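Long-range contacts in lipoprotein signal peptidase (Staphylococcus aureus, PDB 6RYO), which probably cleaves signal peptides from prolipoproteins in the bacterial membrane, as an aspartic-type endopeptidase of the A8 family: residues T54-G59 against L69-H74; S121-G126 against S161-G166; G138-F143 against I155-D160. All blocks are in the same frame, centred on the assembly; numbering follows the deposited sequence.

Contact 1 (T54-G59 against L69-H74)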
loop_
_atom_site.group_PDB
_atom_site.type_symbol
_atom_site.label_atom_id
_atom_site.label_comp_id
_atom_site.label_asym_id
_atom_site.label_seq_id
_atom_site.Cartn_x
_atom_site.Cartn_y
_atom_site.Cartn_z
ATOM N N THR A 54 -5.152 -18.803 0.235
ATOM C CA THR A 54 -5.926 -20.011 -0.028
ATOM C C THR A 54 -5.154 -21.087 -0.784
ATOM O O THR A 54 -5.646 -22.216 -0.890
ATOM C CB THR A 54 -7.198 -19.659 -0.807
ATOM O OG1 THR A 54 -6.845 -19.009 -2.033
ATOM C CG2 THR A 54 -8.073 -18.726 0.013
ATOM N N THR A 55 -3.967 -20.777 -1.304
ATOM C CA THR A 55 -3.157 -21.763 -2.006
ATOM C C THR A 55 -1.941 -22.225 -1.221
ATOM O O THR A 55 -1.315 -23.215 -1.616
ATOM C CB THR A 55 -2.680 -21.214 -3.360
ATOM O OG1 THR A 55 -2.343 -19.826 -3.232
ATOM C CG2 THR A 55 -3.751 -21.388 -4.416
ATOM N N MET A 56 -1.591 -21.554 -0.127
ATOM C CA MET A 56 -0.338 -21.818 0.562
ATOM C C MET A 56 -0.574 -21.872 2.064
ATOM O O MET A 56 -1.664 -21.578 2.561
ATOM C CB MET A 56 0.714 -20.752 0.232
ATOM C CG MET A 56 0.962 -20.559 -1.255
ATOM S SD MET A 56 2.035 -19.152 -1.593
ATOM C CE MET A 56 3.515 -19.641 -0.711
ATOM N N LYS A 57 0.473 -22.260 2.781
ATOM C CA LYS A 57 0.515 -22.243 4.234
ATOM C C LYS A 57 1.568 -21.244 4.690
ATOM O O LYS A 57 2.459 -20.861 3.925
ATOM C CB LYS A 57 0.829 -23.634 4.789
ATOM C CG LYS A 57 -0.149 -24.702 4.348
ATOM C CD LYS A 57 0.557 -26.019 4.087
ATOM C CE LYS A 57 1.260 -26.534 5.332
ATOM N NZ LYS A 57 1.952 -27.827 5.067
ATOM N N ILE A 58 1.448 -20.805 5.945
ATOM C CA ILE A 58 2.423 -19.870 6.495
ATOM C C ILE A 58 3.802 -20.510 6.464
ATOM O O ILE A 58 3.996 -21.634 6.947
ATOM C CB ILE A 58 2.035 -19.458 7.922
ATOM C CG1 ILE A 58 0.524 -19.243 8.032
ATOM C CG2 ILE A 58 2.777 -18.191 8.320
ATOM C CD1 ILE A 58 0.026 -18.014 7.323
ATOM N N GLY A 59 4.772 -19.796 5.893
ATOM C CA GLY A 59 6.130 -20.274 5.780
ATOM C C GLY A 59 6.474 -20.892 4.441
ATOM O O GLY A 59 7.660 -20.958 4.096
ATOM N N LEU A 69 13.315 -13.346 -6.673
ATOM C CA LEU A 69 11.949 -13.068 -6.244
ATOM C C LEU A 69 11.265 -14.381 -5.898
ATOM O O LEU A 69 11.151 -15.270 -6.749
ATOM C CB LEU A 69 11.160 -12.303 -7.321
ATOM C CG LEU A 69 9.920 -11.489 -6.927
ATOM C CD1 LEU A 69 9.566 -10.502 -8.035
ATOM C CD2 LEU A 69 8.711 -12.360 -6.600
ATOM N N ASN A 70 10.803 -14.490 -4.654
ATOM C CA ASN A 70 9.996 -15.612 -4.207
ATOM C C ASN A 70 8.659 -15.109 -3.677
ATOM O O ASN A 70 8.518 -13.943 -3.296
ATOM C CB ASN A 70 10.715 -16.422 -3.120
ATOM C CG ASN A 70 11.927 -17.158 -3.643
ATOM O OD1 ASN A 70 11.812 -18.283 -4.124
ATOM N ND2 ASN A 70 13.099 -16.533 -3.548
ATOM N N ILE A 71 7.669 -15.997 -3.681
ATOM C CA ILE A 71 6.380 -15.742 -3.047
ATOM C C ILE A 71 6.389 -16.502 -1.726
ATOM O O ILE A 71 6.141 -17.710 -1.683
ATOM C CB ILE A 71 5.208 -16.159 -3.935
ATOM C CG1 ILE A 71 5.232 -15.386 -5.253
ATOM C CG2 ILE A 71 3.896 -15.921 -3.213
ATOM C CD1 ILE A 71 5.164 -13.882 -5.088
ATOM N N THR A 72 6.669 -15.789 -0.642
ATOM C CA THR A 72 6.799 -16.378 0.684
ATOM C C THR A 72 5.607 -15.933 1.522
ATOM O O THR A 72 5.464 -14.743 1.826
ATOM C CB THR A 72 8.120 -15.971 1.329
ATOM O OG1 THR A 72 9.210 -16.400 0.501
ATOM C CG2 THR A 72 8.257 -16.611 2.695
ATOM N N SER A 73 4.751 -16.886 1.883
ATOM C CA SER A 73 3.544 -16.576 2.639
ATOM C C SER A 73 3.912 -16.110 4.043
ATOM O O SER A 73 4.567 -16.839 4.797
ATOM C CB SER A 73 2.631 -17.799 2.699
ATOM O OG SER A 73 1.401 -17.488 3.331
ATOM N N HIS A 74 3.501 -14.891 4.388
ATOM C CA HIS A 74 3.759 -14.318 5.700
ATOM C C HIS A 74 2.538 -13.525 6.144
ATOM O O HIS A 74 1.728 -13.083 5.324
ATOM C CB HIS A 74 5.007 -13.419 5.686
ATOM C CG HIS A 74 5.285 -12.744 6.996
ATOM N ND1 HIS A 74 5.708 -13.433 8.112
ATOM C CD2 HIS A 74 5.189 -11.446 7.369
ATOM C CE1 HIS A 74 5.868 -12.587 9.115
ATOM N NE2 HIS A 74 5.559 -11.375 8.690
#
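Gly59 and Ser73 join the turn that leaves helix 31-55 to strand 69-76, the middle strand of the antiparallel three-stranded sheet of this membrane peptidase. The chain drops out of helical conformation at Met56 and soon turns back as strand 61-63, which pairs with strand 69-76, so 54-59 forms the run-in to that hairpin. One backbone hydrogen bond crosses here: Gly59 N gives to Ser73 O at 3.2 Å, with a fairly straight N-H...O angle of 166°. Beyond it the sheet pairing goes on, with backbone bonds between Ser73 and Asp60 and between Ile71 and Phe62.

The apolar part belongs to Met56. Its CG lies anti to the carbonyl carbon, and the bend at chi3 (60°) lays CE against the strand. Met56 SD rests 4.1 Å from Ile71 CG2, the two side chains crossing at about a right angle, while Met56 CE reaches 3.4 Å from Ile71 O and 4.0 Å from Ser73 CB. Ile52 of helix 31-55 also touches Ile71 and Ser73, so the end of the helix and the residues just past it pack on the same strand. Ile58, itself exposed, adds a looser contact, its CG2 4.2 Å from Ser73 O.

Ser73 is buried, and its OG, anti to the backbone N (chi1 -175°), is hydrogen-bonded to Arg75 NH1, two residues further along the same strand. Ser73 CB comes closest to the turn, 3.3 Å from Lys57 O, with OG a little farther from the same oxygen.

Contact 2 (S121-G126 against S161-G166). With OLC ((2R)-2,3-dihydroxypropyl (9Z)-octadec-9-enoate), chain E; OLC ((2R)-2,3-dihydroxypropyl (9Z)-octadec-9-enoate), chain C; OLC ((2R)-2,3-dihydroxypropyl (9Z)-octadec-9-enoate), chain B.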
loop_
_atom_site.group_PDB
_atom_site.type_symbol
_atom_site.label_atom_id
_atom_site.label_comp_id
_atom_site.label_asym_id
_atom_site.label_seq_id
_atom_site.Cartn_x
_atom_site.Cartn_y
_atom_site.Cartn_z
ATOM N N SER A 121 -3.758 9.101 -4.888
ATOM C CA SER A 121 -4.510 7.869 -5.107
ATOM C C SER A 121 -3.670 6.645 -4.766
ATOM O O SER A 121 -4.151 5.709 -4.114
ATOM C CB SER A 121 -4.992 7.802 -6.556
ATOM O OG SER A 121 -5.759 8.946 -6.882
ATOM N N LEU A 122 -2.413 6.627 -5.217
ATOM C CA LEU A 122 -1.517 5.529 -4.871
ATOM C C LEU A 122 -1.311 5.441 -3.365
ATOM O O LEU A 122 -1.238 4.341 -2.802
ATOM C CB LEU A 122 -0.179 5.695 -5.588
ATOM C CG LEU A 122 -0.224 5.560 -7.111
ATOM C CD1 LEU A 122 1.169 5.702 -7.707
ATOM C CD2 LEU A 122 -0.847 4.226 -7.500
ATOM N N LEU A 123 -1.200 6.593 -2.697
ATOM C CA LEU A 123 -1.119 6.594 -1.240
ATOM C C LEU A 123 -2.432 6.138 -0.616
ATOM O O LEU A 123 -2.433 5.355 0.341
ATOM C CB LEU A 123 -0.744 7.987 -0.735
ATOM C CG LEU A 123 0.593 8.583 -1.184
ATOM C CD1 LEU A 123 0.716 10.031 -0.727
ATOM C CD2 LEU A 123 1.746 7.762 -0.654
ATOM N N PHE A 124 -3.560 6.616 -1.146
ATOM C CA PHE A 124 -4.858 6.243 -0.591
ATOM C C PHE A 124 -5.128 4.755 -0.784
ATOM O O PHE A 124 -5.552 4.068 0.152
ATOM C CB PHE A 124 -5.965 7.079 -1.238
ATOM C CG PHE A 124 -7.299 6.970 -0.544
ATOM C CD1 PHE A 124 -8.127 5.878 -0.756
ATOM C CD2 PHE A 124 -7.729 7.971 0.310
ATOM C CE1 PHE A 124 -9.351 5.782 -0.120
ATOM C CE2 PHE A 124 -8.952 7.883 0.948
ATOM C CZ PHE A 124 -9.764 6.787 0.732
ATOM N N ALA A 125 -4.891 4.244 -1.995
ATOM C CA ALA A 125 -5.176 2.840 -2.276
ATOM C C ALA A 125 -4.275 1.917 -1.466
ATOM O O ALA A 125 -4.730 0.891 -0.946
ATOM C CB ALA A 125 -5.020 2.562 -3.772
ATOM N N GLY A 126 -2.989 2.261 -1.353
ATOM C CA GLY A 126 -2.076 1.428 -0.589
ATOM C C GLY A 126 -2.404 1.375 0.891
ATOM O O GLY A 126 -2.155 0.362 1.549
ATOM N N SER A 161 3.532 -1.608 -1.922
ATOM C CA SER A 161 4.179 -1.105 -3.133
ATOM C C SER A 161 3.541 0.193 -3.608
ATOM O O SER A 161 4.250 1.138 -3.981
ATOM C CB SER A 161 4.118 -2.162 -4.231
ATOM O OG SER A 161 4.625 -3.401 -3.770
ATOM N N SER A 162 2.207 0.253 -3.618
ATOM C CA SER A 162 1.521 1.468 -4.043
ATOM C C SER A 162 1.858 2.643 -3.131
ATOM O O SER A 162 2.040 3.773 -3.600
ATOM C CB SER A 162 0.014 1.225 -4.079
ATOM O OG SER A 162 -0.691 2.408 -4.409
ATOM N N LEU A 163 1.942 2.392 -1.822
ATOM C CA LEU A 163 2.327 3.441 -0.884
ATOM C C LEU A 163 3.737 3.944 -1.171
ATOM O O LEU A 163 3.973 5.153 -1.253
ATOM C CB LEU A 163 2.220 2.923 0.551
ATOM C CG LEU A 163 0.811 2.770 1.129
ATOM C CD1 LEU A 163 0.816 1.846 2.333
ATOM C CD2 LEU A 163 0.253 4.124 1.514
ATOM N N THR A 164 4.690 3.022 -1.336
ATOM C CA THR A 164 6.071 3.422 -1.590
ATOM C C THR A 164 6.192 4.210 -2.889
ATOM O O THR A 164 6.884 5.233 -2.940
ATOM C CB THR A 164 6.975 2.190 -1.624
ATOM O OG1 THR A 164 6.998 1.578 -0.328
ATOM C CG2 THR A 164 8.393 2.575 -2.033
ATOM N N ILE A 165 5.524 3.751 -3.951
ATOM C CA ILE A 165 5.556 4.472 -5.221
ATOM C C ILE A 165 4.922 5.848 -5.067
ATOM O O ILE A 165 5.438 6.849 -5.582
ATOM C CB ILE A 165 4.862 3.651 -6.324
ATOM C CG1 ILE A 165 5.618 2.346 -6.580
ATOM C CG2 ILE A 165 4.749 4.466 -7.605
ATOM C CD1 ILE A 165 4.930 1.438 -7.574
ATOM N N GLY A 166 3.791 5.921 -4.360
ATOM C CA GLY A 166 3.168 7.208 -4.101
ATOM C C GLY A 166 4.056 8.156 -3.319
ATOM O O GLY A 166 4.000 9.371 -3.520
HETATM C C10 OLC E . -13.221 -2.784 -4.639
HETATM C C9 OLC E . -12.632 -1.695 -4.192
HETATM C C11 OLC E . -14.528 -2.679 -5.422
HETATM C C8 OLC E . -13.256 -0.327 -4.453
HETATM C C24 OLC E . -9.780 11.467 -4.103
HETATM C C12 OLC E . -15.010 -4.081 -5.781
HETATM C C7 OLC E . -12.619 0.701 -3.523
HETATM C C6 OLC E . -11.312 1.203 -4.133
HETATM C C5 OLC E . -11.042 2.616 -3.627
HETATM C C4 OLC E . -12.155 3.543 -4.113
HETATM C C3 OLC E . -12.136 4.841 -3.309
HETATM C C2 OLC E . -10.749 5.475 -3.399
HETATM C C21 OLC E . -9.945 9.154 -3.216
HETATM C C1 OLC E . -10.856 6.987 -3.219
HETATM C C22 OLC E . -9.296 10.029 -4.283
HETATM O O19 OLC E . -11.865 7.468 -2.821
HETATM O O25 OLC E . -11.147 11.535 -4.400
HETATM O O23 OLC E . -7.905 9.976 -4.140
HETATM O O20 OLC E . -9.762 7.804 -3.537
HETATM C C18 OLC C . 4.536 -5.764 -7.748
HETATM C C10 OLC C . 1.180 1.575 -8.884
HETATM C C9 OLC C . 1.041 2.294 -9.980
HETATM C C17 OLC C . 4.486 -4.342 -7.195
HETATM C C11 OLC C . 0.243 0.402 -8.605
HETATM C C8 OLC C . -0.060 1.967 -10.988
HETATM C C24 OLC C . -1.367 10.858 -18.882
HETATM C C16 OLC C . 4.377 -3.366 -8.362
HETATM C C12 OLC C . 0.876 -0.519 -7.565
HETATM C C7 OLC C . 0.279 2.578 -12.347
HETATM C C15 OLC C . 2.951 -3.410 -8.905
HETATM C C13 OLC C . 2.097 -1.191 -8.184
HETATM C C6 OLC C . 0.183 4.101 -12.280
HETATM C C14 OLC C . 2.020 -2.694 -7.931
HETATM C C5 OLC C . -1.186 4.560 -12.777
HETATM C C4 OLC C . -1.117 4.894 -14.267
HETATM C C3 OLC C . -1.283 6.400 -14.457
HETATM C C2 OLC C . -2.330 6.667 -15.538
HETATM C C21 OLC C . -2.263 8.721 -17.960
HETATM C C1 OLC C . -2.515 8.174 -15.703
HETATM C C22 OLC C . -2.593 9.952 -18.801
HETATM O O19 OLC C . -2.145 8.913 -14.854
HETATM O O25 OLC C . -1.771 12.144 -19.258
HETATM O O23 OLC C . -2.974 9.552 -20.088
HETATM O O20 OLC C . -3.119 8.685 -16.857
HETATM C C10 OLC B . 7.487 -2.568 -6.883
HETATM C C9 OLC B . 7.513 -1.459 -6.176
HETATM C C11 OLC B . 8.752 -3.408 -7.039
HETATM C C8 OLC B . 8.813 -1.011 -5.509
HETATM C C24 OLC B . 6.585 -5.238 5.488
HETATM C C12 OLC B . 8.371 -4.882 -7.157
HETATM C C7 OLC B . 8.526 -0.490 -4.105
HETATM C C13 OLC B . 9.227 -5.703 -6.197
HETATM C C6 OLC B . 8.690 -1.627 -3.098
HETATM C C14 OLC B . 9.568 -7.039 -6.852
HETATM C C5 OLC B . 8.455 -1.080 -1.693
HETATM C C4 OLC B . 8.463 -2.220 -0.679
HETATM C C3 OLC B . 7.828 -1.727 0.619
HETATM C C2 OLC B . 8.412 -2.504 1.796
HETATM C C21 OLC B . 7.007 -2.783 5.259
HETATM C C1 OLC B . 7.556 -2.269 3.036
HETATM C C22 OLC B . 6.038 -3.843 5.773
HETATM O O19 OLC B . 6.909 -1.281 3.139
HETATM O O25 OLC B . 6.283 -6.081 6.567
HETATM O O23 OLC B . 5.872 -3.695 7.152
HETATM O O20 OLC B . 7.535 -3.234 4.047
#
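Leu122 O is gripped by two donors, the hydroxyl of Ser162 across the interface and Gly126 N in its own helix. Ser162 OG gives the shorter bond, 2.6 Å to Leu122 O, arriving well to the side of the carbonyl (C=O...O angle 113°), while Gly126 N keeps the usual helical bond to Leu122 O at 3.1 Å. The serine torsion, with OG opposite the backbone N (chi1 176°), swings the hydroxyl to the neighbouring helix, where its bond to Leu122 O satisfies a buried polar group, probably within the membrane.

Two glycines let the backbones close up. Leu163, just beyond the probable catalytic Asp160, lies on Gly126, with CD1 3.4 Å from Gly126 O, and its other methyl, CD2, presses to 3.2 Å from Leu123 O. In the reverse sense Leu123 CD2 settles on Gly166 C at 3.5 Å. At the lipid-facing margin Leu122 CD1 meets Ile165 CG2 at 3.8 Å, and both side chains touch the acyl chain of a monoolein (chain C).

Val41 of helix 31-55 touches Ser162 and Ala125. The axes of the two segments approach to 7.3 Å, with their directions 154° apart: close, nearly antiparallel helix packing through the small-xxx-small pattern of Ser162 and Gly166.

Contact 3 (G138-F143 against I155-D160). With OLC ((2R)-2,3-dihydroxypropyl (9Z)-octadec-9-enoate), chain B; OLC ((2R)-2,3-dihydroxypropyl (9Z)-octadec-9-enoate), chain C.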
loop_
_atom_site.group_PDB
_atom_site.type_symbol
_atom_site.label_atom_id
_atom_site.label_comp_id
_atom_site.label_asym_id
_atom_site.label_seq_id
_atom_site.Cartn_x
_atom_site.Cartn_y
_atom_site.Cartn_z
ATOM N N GLY A 138 -7.238 -8.684 11.569
ATOM C CA GLY A 138 -6.254 -8.278 12.552
ATOM C C GLY A 138 -4.821 -8.510 12.140
ATOM O O GLY A 138 -3.923 -8.406 12.978
ATOM N N GLU A 139 -4.579 -8.828 10.870
ATOM C CA GLU A 139 -3.243 -9.070 10.348
ATOM C C GLU A 139 -3.177 -8.513 8.934
ATOM O O GLU A 139 -4.159 -7.977 8.412
ATOM C CB GLU A 139 -2.894 -10.564 10.366
ATOM C CG GLU A 139 -2.767 -11.162 11.750
ATOM C CD GLU A 139 -2.649 -12.670 11.722
ATOM O OE1 GLU A 139 -2.873 -13.271 10.649
ATOM O OE2 GLU A 139 -2.331 -13.250 12.780
ATOM N N VAL A 140 -2.008 -8.636 8.310
ATOM C CA VAL A 140 -1.797 -8.207 6.934
ATOM C C VAL A 140 -1.082 -9.326 6.192
ATOM O O VAL A 140 -0.072 -9.849 6.677
ATOM C CB VAL A 140 -0.986 -6.899 6.856
ATOM C CG1 VAL A 140 -0.632 -6.578 5.414
ATOM C CG2 VAL A 140 -1.766 -5.749 7.471
ATOM N N VAL A 141 -1.601 -9.690 5.023
ATOM C CA VAL A 141 -0.995 -10.739 4.207
ATOM C C VAL A 141 0.206 -10.159 3.471
ATOM O O VAL A 141 0.072 -9.202 2.700
ATOM C CB VAL A 141 -2.010 -11.334 3.222
ATOM C CG1 VAL A 141 -1.309 -12.239 2.207
ATOM C CG2 VAL A 141 -3.077 -12.101 3.975
ATOM N N ASP A 142 1.381 -10.733 3.711
ATOM C CA ASP A 142 2.609 -10.348 3.031
ATOM C C ASP A 142 3.143 -11.547 2.264
ATOM O O ASP A 142 3.266 -12.641 2.827
ATOM C CB ASP A 142 3.655 -9.849 4.025
ATOM C CG ASP A 142 3.295 -8.509 4.626
ATOM O OD1 ASP A 142 2.608 -7.712 3.951
ATOM O OD2 ASP A 142 3.709 -8.248 5.774
ATOM N N PHE A 143 3.455 -11.345 0.981
ATOM C CA PHE A 143 3.933 -12.449 0.150
ATOM C C PHE A 143 5.116 -12.119 -0.748
ATOM O O PHE A 143 5.751 -13.055 -1.247
ATOM C CB PHE A 143 2.792 -12.992 -0.720
ATOM C CG PHE A 143 2.125 -11.946 -1.570
ATOM C CD1 PHE A 143 1.069 -11.199 -1.073
ATOM C CD2 PHE A 143 2.549 -11.716 -2.867
ATOM C CE1 PHE A 143 0.452 -10.239 -1.852
ATOM C CE2 PHE A 143 1.934 -10.756 -3.652
ATOM C CZ PHE A 143 0.885 -10.017 -3.142
ATOM N N ILE A 155 9.016 -8.935 4.067
ATOM C CA ILE A 155 8.061 -9.392 3.064
ATOM C C ILE A 155 6.908 -8.398 3.005
ATOM O O ILE A 155 6.269 -8.108 4.024
ATOM C CB ILE A 155 7.567 -10.808 3.389
ATOM C CG1 ILE A 155 8.755 -11.744 3.624
ATOM C CG2 ILE A 155 6.692 -11.343 2.269
ATOM C CD1 ILE A 155 8.368 -13.133 4.085
ATOM N N PHE A 156 6.642 -7.865 1.816
ATOM C CA PHE A 156 5.605 -6.855 1.631
ATOM C C PHE A 156 4.595 -7.323 0.582
ATOM O O PHE A 156 4.627 -8.470 0.128
ATOM C CB PHE A 156 6.223 -5.504 1.262
ATOM C CG PHE A 156 7.030 -5.524 -0.006
ATOM C CD1 PHE A 156 8.356 -5.927 0.005
ATOM C CD2 PHE A 156 6.470 -5.118 -1.207
ATOM C CE1 PHE A 156 9.102 -5.938 -1.157
ATOM C CE2 PHE A 156 7.211 -5.125 -2.372
ATOM C CZ PHE A 156 8.531 -5.533 -2.345
ATOM N N ASN A 157 3.688 -6.423 0.203
ATOM C CA ASN A 157 2.585 -6.760 -0.688
ATOM C C ASN A 157 2.349 -5.598 -1.649
ATOM O O ASN A 157 3.135 -4.649 -1.720
ATOM C CB ASN A 157 1.333 -7.110 0.127
ATOM C CG ASN A 157 1.004 -6.060 1.175
ATOM O OD1 ASN A 157 1.151 -4.862 0.940
ATOM N ND2 ASN A 157 0.566 -6.512 2.345
ATOM N N ILE A 158 1.251 -5.685 -2.404
ATOM C CA ILE A 158 0.927 -4.651 -3.382
ATOM C C ILE A 158 0.564 -3.343 -2.687
ATOM O O ILE A 158 0.959 -2.258 -3.132
ATOM C CB ILE A 158 -0.204 -5.134 -4.309
ATOM C CG1 ILE A 158 0.209 -6.424 -5.023
ATOM C CG2 ILE A 158 -0.561 -4.061 -5.315
ATOM C CD1 ILE A 158 1.383 -6.251 -5.962
ATOM N N ALA A 159 -0.194 -3.421 -1.589
ATOM C CA ALA A 159 -0.568 -2.214 -0.854
ATOM C C ALA A 159 0.663 -1.465 -0.359
ATOM O O ALA A 159 0.695 -0.227 -0.374
ATOM C CB ALA A 159 -1.485 -2.571 0.315
ATOM N N ASP A 160 1.688 -2.197 0.086
ATOM C CA ASP A 160 2.946 -1.555 0.451
ATOM C C ASP A 160 3.625 -0.939 -0.768
ATOM O O ASP A 160 4.230 0.137 -0.674
ATOM C CB ASP A 160 3.873 -2.563 1.131
ATOM C CG ASP A 160 3.295 -3.112 2.418
ATOM O OD1 ASP A 160 2.613 -2.355 3.139
ATOM O OD2 ASP A 160 3.520 -4.307 2.711
HETATM C C10 OLC B . 7.487 -2.568 -6.883
HETATM C C9 OLC B . 7.513 -1.459 -6.176
HETATM C C11 OLC B . 8.752 -3.408 -7.039
HETATM C C8 OLC B . 8.813 -1.011 -5.509
HETATM C C24 OLC B . 6.585 -5.238 5.488
HETATM C C12 OLC B . 8.371 -4.882 -7.157
HETATM C C7 OLC B . 8.526 -0.490 -4.105
HETATM C C13 OLC B . 9.227 -5.703 -6.197
HETATM C C6 OLC B . 8.690 -1.627 -3.098
HETATM C C14 OLC B . 9.568 -7.039 -6.852
HETATM C C5 OLC B . 8.455 -1.080 -1.693
HETATM C C4 OLC B . 8.463 -2.220 -0.679
HETATM C C3 OLC B . 7.828 -1.727 0.619
HETATM C C2 OLC B . 8.412 -2.504 1.796
HETATM C C21 OLC B . 7.007 -2.783 5.259
HETATM C C1 OLC B . 7.556 -2.269 3.036
HETATM C C22 OLC B . 6.038 -3.843 5.773
HETATM O O19 OLC B . 6.909 -1.281 3.139
HETATM O O25 OLC B . 6.283 -6.081 6.567
HETATM O O23 OLC B . 5.872 -3.695 7.152
HETATM O O20 OLC B . 7.535 -3.234 4.047
HETATM C C18 OLC C . 4.536 -5.764 -7.748
HETATM C C10 OLC C . 1.180 1.575 -8.884
HETATM C C9 OLC C . 1.041 2.294 -9.980
HETATM C C17 OLC C . 4.486 -4.342 -7.195
HETATM C C11 OLC C . 0.243 0.402 -8.605
HETATM C C8 OLC C . -0.060 1.967 -10.988
HETATM C C24 OLC C . -1.367 10.858 -18.882
HETATM C C16 OLC C . 4.377 -3.366 -8.362
HETATM C C12 OLC C . 0.876 -0.519 -7.565
HETATM C C7 OLC C . 0.279 2.578 -12.347
HETATM C C15 OLC C . 2.951 -3.410 -8.905
HETATM C C13 OLC C . 2.097 -1.191 -8.184
HETATM C C6 OLC C . 0.183 4.101 -12.280
HETATM C C14 OLC C . 2.020 -2.694 -7.931
HETATM C C5 OLC C . -1.186 4.560 -12.777
HETATM C C4 OLC C . -1.117 4.894 -14.267
HETATM C C3 OLC C . -1.283 6.400 -14.457
HETATM C C2 OLC C . -2.330 6.667 -15.538
HETATM C C21 OLC C . -2.263 8.721 -17.960
HETATM C C1 OLC C . -2.515 8.174 -15.703
HETATM C C22 OLC C . -2.593 9.952 -18.801
HETATM O O19 OLC C . -2.145 8.913 -14.854
HETATM O O25 OLC C . -1.771 12.144 -19.258
HETATM O O23 OLC C . -2.974 9.552 -20.088
HETATM O O20 OLC C . -3.119 8.685 -16.857
#
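Asn157 reaches from the start of helix 158-174 to Val141 and Phe143 of strand 140-146. Its CB lies 3.5 Å from Val141 O and 3.8 Å from Phe143 CE1; the asparagine and phenylalanine side chains cross at about a right angle, ring and amide planes 47° apart. With CG between the backbone N and the carbonyl carbon (chi1 50°), OD1 turns back to its own helix and accepts from Asp160 N at 2.8 Å, nearly along the C=O axis; with the longer bond from Asn157 N to Asp160 OD2 this completes a capping box. ND2 reaches across and gives to Val141 O, 2.8 Å away, along an almost straight N-H (173°) with the acceptor in the amide plane. Asp142 OD1 stands 2.9 Å from Asn157 ND2, but at an angle too poor for a hydrogen bond; Val140 CG1 packs on ND2, which also makes a weak bond to Asn130 OD1. Both ends of the amide are tied, which fixes its rotation and links the strand to the helix start.

The probable catalytic aspartates meet beside this amide. Asp142 OD1 stands 3.7 Å from Asp160 OD2, and each of these oxygens is hydrogen-bonded to a polar side chain of the bound peptide. Asp160 OD1 is hydrogen-bonded to Asn130 ND2, so Asn130 and the capping box together probably position Asp160.

Further along, Phe143 N gives a bent bond to Phe156 O at 3.2 Å. Ile155 CG2 packs 3.5 Å from Phe143 N, and Phe143 CZ approaches Ile158 CG1. C4 of a monoolein (chain B) lies over the centre of the Phe156 ring.

Strand 69-76 pairs with 140-143 and touches Ile155, while helix 31-55 packs on Phe143, Asn157 and Ile158, and helix 114-137 on Val140 and Ala159.

Overall arrangement
From the N terminus, helix 31-55 runs into contact 1, which closes a short loop holding strand 61-63 and ties the helix end to the sheet. After helix 87-108, helix 114-137 opens contact 2, which is completed only when helix 158-174 returns beside it. Contact 3 forms within that excursion, between strand 140-146 and the start of helix 158-174. Contacts 2 and 3 thus share this last helix and meet where Gly126 O touches Ala159 CB. Contacts 1 and 3 share the sheet, strands 69-76 and 140-146 pairing through His74 and Asp142. Contacts 1 and 2 do not touch, their centres lying about 23 Å apart.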